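PDB 6UBD: Glyco_hydro_cc domain-containing protein from Trichoderma gamsii, which probably binds oligosaccharides of beta-1,3-glucan as a subgroup VII member of glycoside hydrolase family 128. Local coordinates for residues Gly123-Asn128 and Phe158-Thr164; Ser166-Thr170 and Tyr193-Leu197; Tyr100-Glu106 and Phe169-Phe175. All coordinates share one frame; numbering follows the deposited sequence.

Interaction 1 of 3, residues Gly123-Asn128 and Phe158-Thr164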
loop_
_atom_site.group_PDB
_atom_site.type_symbol
_atom_site.label_atom_id
_atom_site.label_comp_id
_atom_site.label_asym_id
_atom_site.label_seq_id
_atom_site.Cartn_x
_atom_site.Cartn_y
_atom_site.Cartn_z
ATOM N N GLY A 123 17.677 -2.464 -6.506
ATOM C CA GLY A 123 16.417 -1.824 -6.835
ATOM C C GLY A 123 16.368 -1.105 -8.171
ATOM O O GLY A 123 15.394 -1.202 -8.900
ATOM N N VAL A 124 17.418 -0.339 -8.434
ATOM C CA VAL A 124 17.495 0.395 -9.730
ATOM C C VAL A 124 17.472 -0.576 -10.934
ATOM O O VAL A 124 16.695 -0.362 -11.901
ATOM C CB VAL A 124 18.786 1.239 -9.805
ATOM C CG1 VAL A 124 19.055 1.746 -11.203
ATOM C CG2 VAL A 124 18.735 2.382 -8.766
ATOM N N SER A 125 18.204 -1.691 -10.808
ATOM C CA SER A 125 18.279 -2.659 -11.922
ATOM C C SER A 125 16.911 -3.304 -12.169
ATOM O O SER A 125 16.432 -3.400 -13.337
ATOM C CB SER A 125 19.308 -3.733 -11.631
ATOM O OG SER A 125 19.407 -4.664 -12.722
ATOM N N LEU A 126 16.206 -3.672 -11.090
ATOM C CA LEU A 126 14.850 -4.294 -11.215
ATOM C C LEU A 126 13.859 -3.266 -11.732
ATOM O O LEU A 126 13.006 -3.600 -12.591
ATOM C CB LEU A 126 14.399 -4.843 -9.861
ATOM C CG LEU A 126 15.155 -6.055 -9.329
ATOM C CD1 LEU A 126 15.020 -6.144 -7.808
ATOM C CD2 LEU A 126 14.654 -7.334 -10.022
ATOM N N TRP A 127 13.920 -2.049 -11.232
ATOM C CA TRP A 127 12.972 -0.991 -11.646
ATOM C C TRP A 127 13.146 -0.751 -13.150
ATOM O O TRP A 127 12.138 -0.783 -13.919
ATOM C CB TRP A 127 13.212 0.306 -10.850
ATOM C CG TRP A 127 12.286 1.422 -11.212
ATOM C CD1 TRP A 127 12.404 2.342 -12.215
ATOM C CD2 TRP A 127 11.035 1.748 -10.572
ATOM N NE1 TRP A 127 11.324 3.204 -12.267
ATOM C CE2 TRP A 127 10.510 2.896 -11.197
ATOM C CE3 TRP A 127 10.366 1.262 -9.427
ATOM C CZ2 TRP A 127 9.269 3.458 -10.826
ATOM C CZ3 TRP A 127 9.127 1.815 -9.045
ATOM C CH2 TRP A 127 8.614 2.923 -9.729
ATOM N N ASN A 128 14.379 -0.516 -13.623
ATOM C CA ASN A 128 14.578 -0.187 -15.040
ATOM C C ASN A 128 14.254 -1.404 -15.909
ATOM O O ASN A 128 13.779 -1.229 -17.075
ATOM C CB ASN A 128 16.024 0.305 -15.293
ATOM C CG ASN A 128 16.273 1.710 -14.780
ATOM O OD1 ASN A 128 15.300 2.456 -14.535
ATOM N ND2 ASN A 128 17.565 2.024 -14.578
ATOM N N PHE A 158 17.522 6.232 -3.872
ATOM C CA PHE A 158 16.969 5.628 -5.111
ATOM C C PHE A 158 16.543 6.753 -6.049
ATOM O O PHE A 158 16.764 6.672 -7.265
ATOM C CB PHE A 158 15.776 4.741 -4.680
ATOM C CG PHE A 158 15.045 4.045 -5.804
ATOM C CD1 PHE A 158 15.554 2.917 -6.417
ATOM C CD2 PHE A 158 13.807 4.490 -6.229
ATOM C CE1 PHE A 158 14.856 2.262 -7.415
ATOM C CE2 PHE A 158 13.085 3.826 -7.214
ATOM C CZ PHE A 158 13.632 2.712 -7.842
ATOM N N ASN A 159 15.895 7.786 -5.530
ATOM C CA ASN A 159 15.347 8.921 -6.321
ATOM C C ASN A 159 16.463 9.719 -7.016
ATOM O O ASN A 159 16.136 10.417 -7.998
ATOM C CB ASN A 159 14.563 9.850 -5.404
ATOM C CG ASN A 159 13.865 10.974 -6.135
ATOM O OD1 ASN A 159 13.072 10.688 -7.045
ATOM N ND2 ASN A 159 14.039 12.213 -5.677
ATOM N N GLN A 160 17.700 9.626 -6.545
ATOM C CA GLN A 160 18.849 10.335 -7.137
ATOM C C GLN A 160 19.523 9.478 -8.209
ATOM O O GLN A 160 20.515 9.957 -8.857
ATOM C CB GLN A 160 19.872 10.801 -6.093
ATOM C CG GLN A 160 19.405 11.975 -5.234
ATOM C CD GLN A 160 18.987 13.186 -6.034
ATOM O OE1 GLN A 160 19.748 13.717 -6.842
ATOM N NE2 GLN A 160 17.782 13.639 -5.707
ATOM N N GLN A 161 19.070 8.281 -8.502
ATOM C CA GLN A 161 19.706 7.390 -9.486
ATOM C C GLN A 161 19.109 7.608 -10.867
ATOM O O GLN A 161 18.062 8.268 -11.050
ATOM C CB GLN A 161 19.465 5.950 -9.041
ATOM C CG GLN A 161 19.988 5.642 -7.664
ATOM C CD GLN A 161 21.410 6.083 -7.452
ATOM O OE1 GLN A 161 21.682 6.840 -6.483
ATOM N NE2 GLN A 161 22.319 5.703 -8.308
ATOM N N GLN A 162 19.715 7.007 -11.881
ATOM C CA GLN A 162 19.271 7.088 -13.293
ATOM C C GLN A 162 18.155 6.051 -13.495
ATOM O O GLN A 162 18.452 4.842 -13.588
ATOM C CB GLN A 162 20.451 6.949 -14.233
ATOM C CG GLN A 162 20.071 6.965 -15.698
ATOM C CD GLN A 162 21.258 7.015 -16.651
ATOM O OE1 GLN A 162 22.405 6.704 -16.306
ATOM N NE2 GLN A 162 20.980 7.440 -17.853
ATOM N N LEU A 163 16.919 6.513 -13.485
ATOM C CA LEU A 163 15.735 5.674 -13.705
ATOM C C LEU A 163 15.238 5.983 -15.111
ATOM O O LEU A 163 15.059 7.155 -15.429
ATOM C CB LEU A 163 14.660 5.910 -12.635
ATOM C CG LEU A 163 15.078 5.736 -11.175
ATOM C CD1 LEU A 163 13.925 5.992 -10.236
ATOM C CD2 LEU A 163 15.628 4.339 -10.922
ATOM N N THR A 164 14.880 4.988 -15.867
ATOM C CA THR A 164 14.419 5.245 -17.258
ATOM C C THR A 164 13.107 6.018 -17.297
ATOM O O THR A 164 12.860 6.858 -18.191
ATOM C CB THR A 164 14.489 3.956 -18.085
ATOM O OG1 THR A 164 13.650 2.924 -17.609
ATOM C CG2 THR A 164 15.876 3.381 -18.039
HETATM O O HOH W 1 13.849 0.828 -18.770
#
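The amide of Asn128 reads the backbone of the segment opposite it with both of its ends. Its ND2 donates to Gln162 O at 3.1 Å, almost straight (174° at the hydrogen) and in the planes of both the amide and the carbonyl. Its OD1 in turn accepts from Thr164 N at 2.9 Å, but that donor stands above the carbonyl plane and not on a lone pair. Asparagine suits the place because one short, flat group carries an acceptor and a donor, matching an N-H and a C=O two residues apart. With CG anti to its own carbonyl carbon (chi1 -74°), the amide leans off helix 120-136 onto the loop.

Inward from this clamp the contact turns apolar. Phe158 sends CZ over one face of Trp127 to make a T-shaped pair, ring planes at 81° and CZ 3.9 Å from Trp127 CG. Leu163 CD2 meets the same indole at CD1, 4.0 Å away, and Trp127 NE1 is held by the carbonyl of Lys165. The Phe158 edge also comes against bare helix backbone, CE1 lying 3.8 Å from Gly123 C, an approach helped by glycine having no side chain. Val124 closes the outer side: its CG2 touches CB of Gln161 at 3.7 Å and reaches Phe158 CD1 at 4.0 Å.

The chemistry thus divides by depth. Aromatic and aliphatic packing joins helix 120-136 to the end of helix 154-159, whereas the asparagine fixes the loop beyond by bonding to backbone groups of residues that lie in neither helix nor strand.

Interaction 2 of 3, residues Ser166-Thr170 and Tyr193-Leu197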
loop_
_atom_site.group_PDB
_atom_site.type_symbol
_atom_site.label_atom_id
_atom_site.label_comp_id
_atom_site.label_asym_id
_atom_site.label_seq_id
_atom_site.Cartn_x
_atom_site.Cartn_y
_atom_site.Cartn_z
ATOM N N SER A 166 10.635 7.740 -13.940
ATOM C CA SER A 166 10.339 7.881 -12.481
ATOM C C SER A 166 8.896 7.460 -12.172
ATOM O O SER A 166 8.100 7.096 -13.059
ATOM C CB SER A 166 10.678 9.245 -11.992
ATOM O OG SER A 166 10.595 9.320 -10.575
ATOM N N TRP A 167 8.540 7.476 -10.890
ATOM C CA TRP A 167 7.174 7.125 -10.442
ATOM C C TRP A 167 6.216 8.311 -10.586
ATOM O O TRP A 167 6.570 9.466 -10.660
ATOM C CB TRP A 167 7.169 6.580 -9.022
ATOM C CG TRP A 167 7.658 7.468 -7.928
ATOM C CD1 TRP A 167 6.885 8.287 -7.159
ATOM C CD2 TRP A 167 8.975 7.506 -7.380
ATOM N NE1 TRP A 167 7.653 8.860 -6.187
ATOM C CE2 TRP A 167 8.942 8.402 -6.281
ATOM C CE3 TRP A 167 10.195 6.899 -7.750
ATOM C CZ2 TRP A 167 10.092 8.661 -5.538
ATOM C CZ3 TRP A 167 11.294 7.149 -6.974
ATOM C CH2 TRP A 167 11.223 7.998 -5.868
ATOM N N ASP A 168 4.919 7.965 -10.666
ATOM C CA ASP A 168 3.793 8.945 -10.709
ATOM C C ASP A 168 3.188 9.221 -9.301
ATOM O O ASP A 168 2.784 10.382 -9.054
ATOM C CB ASP A 168 2.741 8.383 -11.638
ATOM C CG ASP A 168 3.184 8.145 -13.069
ATOM O OD1 ASP A 168 3.584 9.170 -13.683
ATOM O OD2 ASP A 168 3.307 6.966 -13.490
ATOM N N PHE A 169 3.186 8.208 -8.424
ATOM C CA PHE A 169 2.624 8.359 -7.068
ATOM C C PHE A 169 3.628 7.712 -6.108
ATOM O O PHE A 169 4.225 6.673 -6.409
ATOM C CB PHE A 169 1.177 7.799 -6.936
ATOM C CG PHE A 169 1.008 6.315 -7.177
ATOM C CD1 PHE A 169 0.721 5.800 -8.440
ATOM C CD2 PHE A 169 1.113 5.408 -6.141
ATOM C CE1 PHE A 169 0.476 4.442 -8.600
ATOM C CE2 PHE A 169 0.921 4.051 -6.309
ATOM C CZ PHE A 169 0.566 3.583 -7.540
ATOM N N THR A 170 3.782 8.341 -4.932
ATOM C CA THR A 170 4.718 7.901 -3.904
ATOM C C THR A 170 3.956 6.920 -2.983
ATOM O O THR A 170 2.896 7.347 -2.334
ATOM C CB THR A 170 5.264 9.078 -3.090
ATOM O OG1 THR A 170 5.928 9.986 -4.007
ATOM C CG2 THR A 170 6.276 8.618 -2.075
ATOM N N TYR A 193 9.173 14.598 -1.930
ATOM C CA TYR A 193 9.017 14.040 -3.302
ATOM C C TYR A 193 8.038 14.822 -4.165
ATOM O O TYR A 193 8.055 14.653 -5.391
ATOM C CB TYR A 193 8.800 12.529 -3.252
ATOM C CG TYR A 193 9.908 11.795 -2.533
ATOM C CD1 TYR A 193 11.124 11.523 -3.178
ATOM C CD2 TYR A 193 9.767 11.359 -1.213
ATOM C CE1 TYR A 193 12.172 10.927 -2.498
ATOM C CE2 TYR A 193 10.813 10.747 -0.530
ATOM C CZ TYR A 193 12.022 10.527 -1.184
ATOM O OH TYR A 193 13.073 9.953 -0.559
ATOM N N GLN A 194 7.110 15.579 -3.560
ATOM C CA GLN A 194 6.332 16.557 -4.372
ATOM C C GLN A 194 5.408 15.863 -5.398
ATOM O O GLN A 194 5.087 16.476 -6.425
ATOM C CB GLN A 194 7.283 17.596 -4.992
ATOM C CG GLN A 194 7.971 18.420 -3.897
ATOM C CD GLN A 194 7.232 19.675 -3.487
ATOM O OE1 GLN A 194 6.860 20.531 -4.312
ATOM N NE2 GLN A 194 6.931 19.795 -2.204
ATOM N N LYS A 195 4.992 14.622 -5.098
ATOM C CA LYS A 195 4.068 13.837 -5.912
ATOM C C LYS A 195 2.892 13.380 -5.041
ATOM O O LYS A 195 3.020 13.198 -3.830
ATOM C CB LYS A 195 4.788 12.650 -6.559
ATOM C CG LYS A 195 5.851 13.069 -7.585
ATOM C CD LYS A 195 6.705 11.945 -8.168
ATOM C CE LYS A 195 7.670 12.401 -9.234
ATOM N NZ LYS A 195 8.585 11.298 -9.724
ATOM N N PRO A 196 1.744 13.072 -5.688
ATOM C CA PRO A 196 0.624 12.526 -4.904
ATOM C C PRO A 196 0.998 11.239 -4.151
ATOM O O PRO A 196 1.868 10.441 -4.630
ATOM C CB PRO A 196 -0.449 12.249 -5.972
ATOM C CG PRO A 196 -0.095 13.191 -7.101
ATOM C CD PRO A 196 1.393 13.251 -7.111
ATOM N N LEU A 197 0.363 11.020 -3.001
ATOM C CA LEU A 197 0.639 9.891 -2.123
ATOM C C LEU A 197 -0.420 8.800 -2.232
ATOM O O LEU A 197 -1.662 9.119 -2.240
ATOM C CB LEU A 197 0.680 10.397 -0.673
ATOM C CG LEU A 197 1.574 11.604 -0.360
ATOM C CD1 LEU A 197 1.400 12.029 1.091
ATOM C CD2 LEU A 197 3.084 11.358 -0.744
HETATM O O HOH W 2 5.485 12.518 -2.884
#
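Thr170 and Leu197 form a single parallel bridge where two strands begin, Thr170 N donating to Pro196 O at 2.9 Å while Leu197 CA-H meets Thr170 O. Ahead of this bridge Lys195 stretches out fully, all torsions beyond CG near 180°, and carries NZ to Trp167 O at 2.9 Å. On the way its CD lies 3.8 Å from Trp167 NE1, and NZ ends over the indole face in a cation-pi contact, 4.2 Å from the centroid of the five-membered ring of Trp167. A long aliphatic chain with a cation at its end serves both demands.

NE1 of the indole donates to Thr170 OG1 at 3.0 Å, the hydroxyl a little out of the ring plane, and that hydroxyl donates onward to a water which also accepts from Lys195 N. Tyr193 CD1 packs on Trp167 CZ2 at 3.9 Å, its hydroxyl hydrogen-bonded to Glu152. Were Lys195 replaced by an alanine, Trp167 O would probably lose its ammonium partner and the indole the cation over its face.

Such packing belongs to a beta-alpha-beta crossover: helix 179-193 links parallel strands 170-176 and 197-206, and the contact ties together their N-terminal ends, at the foot of a barrel consistent with the (beta/alpha)8 fold of family 128.

Interaction 3 of 3, residues Tyr100-Glu106 and Phe169-Phe175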
loop_
_atom_site.group_PDB
_atom_site.type_symbol
_atom_site.label_atom_id
_atom_site.label_comp_id
_atom_site.label_asym_id
_atom_site.label_seq_id
_atom_site.Cartn_x
_atom_site.Cartn_y
_atom_site.Cartn_z
ATOM N N TYR A 100 -2.256 0.119 -12.969
ATOM C CA TYR A 100 -1.444 0.661 -11.867
ATOM C C TYR A 100 -0.465 -0.426 -11.401
ATOM O O TYR A 100 -0.905 -1.574 -11.193
ATOM C CB TYR A 100 -2.331 1.086 -10.687
ATOM C CG TYR A 100 -3.414 2.123 -10.984
ATOM C CD1 TYR A 100 -4.661 1.749 -11.463
ATOM C CD2 TYR A 100 -3.190 3.477 -10.833
ATOM C CE1 TYR A 100 -5.633 2.702 -11.781
ATOM C CE2 TYR A 100 -4.164 4.429 -11.107
ATOM C CZ TYR A 100 -5.395 4.040 -11.622
ATOM O OH TYR A 100 -6.378 4.958 -11.941
ATOM N N VAL A 101 0.812 -0.042 -11.184
ATOM C CA VAL A 101 1.823 -1.010 -10.691
ATOM C C VAL A 101 2.657 -0.315 -9.620
ATOM O O VAL A 101 3.166 0.794 -9.877
ATOM C CB VAL A 101 2.654 -1.641 -11.782
ATOM C CG1 VAL A 101 3.303 -0.633 -12.599
ATOM C CG2 VAL A 101 3.697 -2.660 -11.311
ATOM N N MET A 102 2.841 -1.004 -8.498
ATOM C CA MET A 102 3.693 -0.518 -7.418
ATOM C C MET A 102 5.049 -1.257 -7.402
ATOM O O MET A 102 5.101 -2.500 -7.603
ATOM C CB MET A 102 3.003 -0.733 -6.048
ATOM C CG MET A 102 1.629 -0.055 -5.883
ATOM S SD MET A 102 0.730 -0.453 -4.418
ATOM C CE MET A 102 0.304 -2.175 -4.667
ATOM N N GLY A 103 6.093 -0.536 -6.963
ATOM C CA GLY A 103 7.397 -1.140 -6.713
ATOM C C GLY A 103 7.551 -1.806 -5.354
ATOM O O GLY A 103 6.516 -2.176 -4.683
ATOM N N PHE A 104 8.790 -1.995 -4.936
ATOM C CA PHE A 104 9.165 -2.992 -3.915
ATOM C C PHE A 104 8.491 -2.699 -2.547
ATOM O O PHE A 104 8.384 -1.531 -2.152
ATOM C CB PHE A 104 10.671 -3.111 -3.765
ATOM C CG PHE A 104 11.390 -3.016 -5.091
ATOM C CD1 PHE A 104 11.244 -3.994 -6.091
ATOM C CD2 PHE A 104 12.141 -1.893 -5.408
ATOM C CE1 PHE A 104 11.824 -3.854 -7.353
ATOM C CE2 PHE A 104 12.688 -1.745 -6.679
ATOM C CZ PHE A 104 12.527 -2.704 -7.632
ATOM N N ASN A 105 8.223 -3.820 -1.855
ATOM C CA ASN A 105 7.630 -3.718 -0.488
ATOM C C ASN A 105 8.728 -3.680 0.590
ATOM O O ASN A 105 9.248 -4.748 0.909
ATOM C CB ASN A 105 6.617 -4.852 -0.325
ATOM C CG ASN A 105 5.832 -4.761 0.981
ATOM O OD1 ASN A 105 4.905 -3.929 1.005
ATOM N ND2 ASN A 105 6.301 -5.415 2.036
ATOM N N GLU A 106 9.014 -2.494 1.121
ATOM C CA GLU A 106 9.939 -2.365 2.294
ATOM C C GLU A 106 11.330 -2.944 1.966
ATOM O O GLU A 106 11.861 -3.781 2.686
ATOM C CB GLU A 106 9.299 -3.027 3.530
ATOM C CG GLU A 106 7.949 -2.328 3.939
ATOM C CD GLU A 106 7.366 -2.835 5.242
ATOM O OE1 GLU A 106 7.824 -3.900 5.731
ATOM O OE2 GLU A 106 6.390 -2.175 5.741
ATOM N N PHE A 169 3.186 8.208 -8.424
ATOM C CA PHE A 169 2.624 8.359 -7.068
ATOM C C PHE A 169 3.628 7.712 -6.108
ATOM O O PHE A 169 4.225 6.673 -6.409
ATOM C CB PHE A 169 1.177 7.799 -6.936
ATOM C CG PHE A 169 1.008 6.315 -7.177
ATOM C CD1 PHE A 169 0.721 5.800 -8.440
ATOM C CD2 PHE A 169 1.113 5.408 -6.141
ATOM C CE1 PHE A 169 0.476 4.442 -8.600
ATOM C CE2 PHE A 169 0.921 4.051 -6.309
ATOM C CZ PHE A 169 0.566 3.583 -7.540
ATOM N N THR A 170 3.782 8.341 -4.932
ATOM C CA THR A 170 4.718 7.901 -3.904
ATOM C C THR A 170 3.956 6.920 -2.983
ATOM O O THR A 170 2.896 7.347 -2.334
ATOM C CB THR A 170 5.264 9.078 -3.090
ATOM O OG1 THR A 170 5.928 9.986 -4.007
ATOM C CG2 THR A 170 6.276 8.618 -2.075
ATOM N N SER A 171 4.344 5.671 -2.858
ATOM C CA SER A 171 3.697 4.663 -1.963
ATOM C C SER A 171 4.310 4.796 -0.593
ATOM O O SER A 171 5.557 4.772 -0.445
ATOM C CB SER A 171 3.995 3.250 -2.491
ATOM O OG SER A 171 3.587 3.072 -3.821
ATOM N N ILE A 172 3.458 4.905 0.454
ATOM C CA ILE A 172 3.880 5.022 1.877
ATOM C C ILE A 172 3.153 4.017 2.766
ATOM O O ILE A 172 2.008 3.630 2.472
ATOM C CB ILE A 172 3.801 6.499 2.363
ATOM C CG1 ILE A 172 2.366 6.969 2.625
ATOM C CG2 ILE A 172 4.550 7.394 1.346
ATOM C CD1 ILE A 172 2.318 8.389 3.255
ATOM N N HIS A 173 3.844 3.614 3.810
ATOM C CA HIS A 173 3.277 2.748 4.867
ATOM C C HIS A 173 3.172 3.600 6.142
ATOM O O HIS A 173 4.163 4.195 6.552
ATOM C CB HIS A 173 4.195 1.537 5.121
ATOM C CG HIS A 173 4.086 0.493 4.045
ATOM N ND1 HIS A 173 4.741 -0.742 4.148
ATOM C CD2 HIS A 173 3.343 0.470 2.911
ATOM C CE1 HIS A 173 4.397 -1.459 3.066
ATOM N NE2 HIS A 173 3.547 -0.763 2.306
ATOM N N ILE A 174 1.976 3.653 6.769
ATOM C CA ILE A 174 1.779 4.439 8.035
ATOM C C ILE A 174 1.424 3.492 9.201
ATOM O O ILE A 174 0.326 2.875 9.194
ATOM C CB ILE A 174 0.716 5.508 7.783
ATOM C CG1 ILE A 174 1.144 6.511 6.708
ATOM C CG2 ILE A 174 0.457 6.238 9.130
ATOM C CD1 ILE A 174 0.202 7.679 6.440
ATOM N N PHE A 175 2.378 3.330 10.079
ATOM C CA PHE A 175 2.257 2.496 11.303
ATOM C C PHE A 175 2.572 3.452 12.437
ATOM O O PHE A 175 3.720 3.678 12.793
ATOM C CB PHE A 175 3.172 1.284 11.259
ATOM C CG PHE A 175 2.918 0.368 10.094
ATOM C CD1 PHE A 175 1.694 -0.260 9.940
ATOM C CD2 PHE A 175 3.934 0.077 9.201
ATOM C CE1 PHE A 175 1.482 -1.123 8.898
ATOM C CE2 PHE A 175 3.702 -0.763 8.115
ATOM C CZ PHE A 175 2.450 -1.350 7.941
HETATM O O HOH W 3 2.779 -2.288 0.148
#
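His173 turns the ND1 edge of its imidazole onto the carboxylate of Glu106, and ND1 donates to OE2 at 2.7 Å with 155° at the hydrogen. The acceptor lies in the imidazole plane, yet OE2 is met on its anti side and from 26° out of the carboxylate plane; the two flat groups are turned well away from coplanar. Glu106 OE1 has a partner of its own in Ser115 OG, so both oxygens are engaged, and the edge of Phe175 borders OE2, with CE2 at 3.9 Å.

The other side of the imidazole is bridged by water. One molecule donates to Asn105 OD1 at 2.8 Å and lies as close to His173 NE2, while OD1 itself comes within 3.3 Å of His173 CE1 at the ring edge. Asn105 has CG anti to its backbone N (chi1 -174°), which brings the amide oxygen close to the histidine.

Toward the strand starts the polar atoms give way to hydrocarbon. Met102 CG packs at the edge of Phe169, 4.1 Å from CZ, and Tyr100 CD2 lies a looser 4.4 Å from Phe169 CE1.

Strands 100-102 and 170-176 do not pair with each other; the contact is made mainly by side chains inside the barrel. The Asn105-Glu106 pair beyond the fourth strand recalls the Asn-Glu pair of clan A glycoside hydrolases; the histidine bond and Ser115 probably limit rotation of this carboxylate.

How the interactions relate
The three contacts move from periphery to core. Interaction 1, its centre about 20 Å from that of the chain, is partly buried and joins helix 120-136 to the loop after helix 154-159. Interaction 2 lies between, at the strand starts, and interaction 3, centred about 5 Å from the chain's centre, is buried inside the barrel. Interactions 2 and 3 overlap at Phe169 and Thr170: Thr170 forms the bridge in interaction 2, Phe169 packs into the interior in interaction 3. Trp167 packs against Phe158 and Trp127, linking interactions 1 and 2, while Phe104 of segment 100-106 packs on helix 120-136 of interaction 1. Chemistry follows place: amide-to-backbone bonds outside, a lysine over an indole at the strand starts, and a histidine-carboxylate pair within.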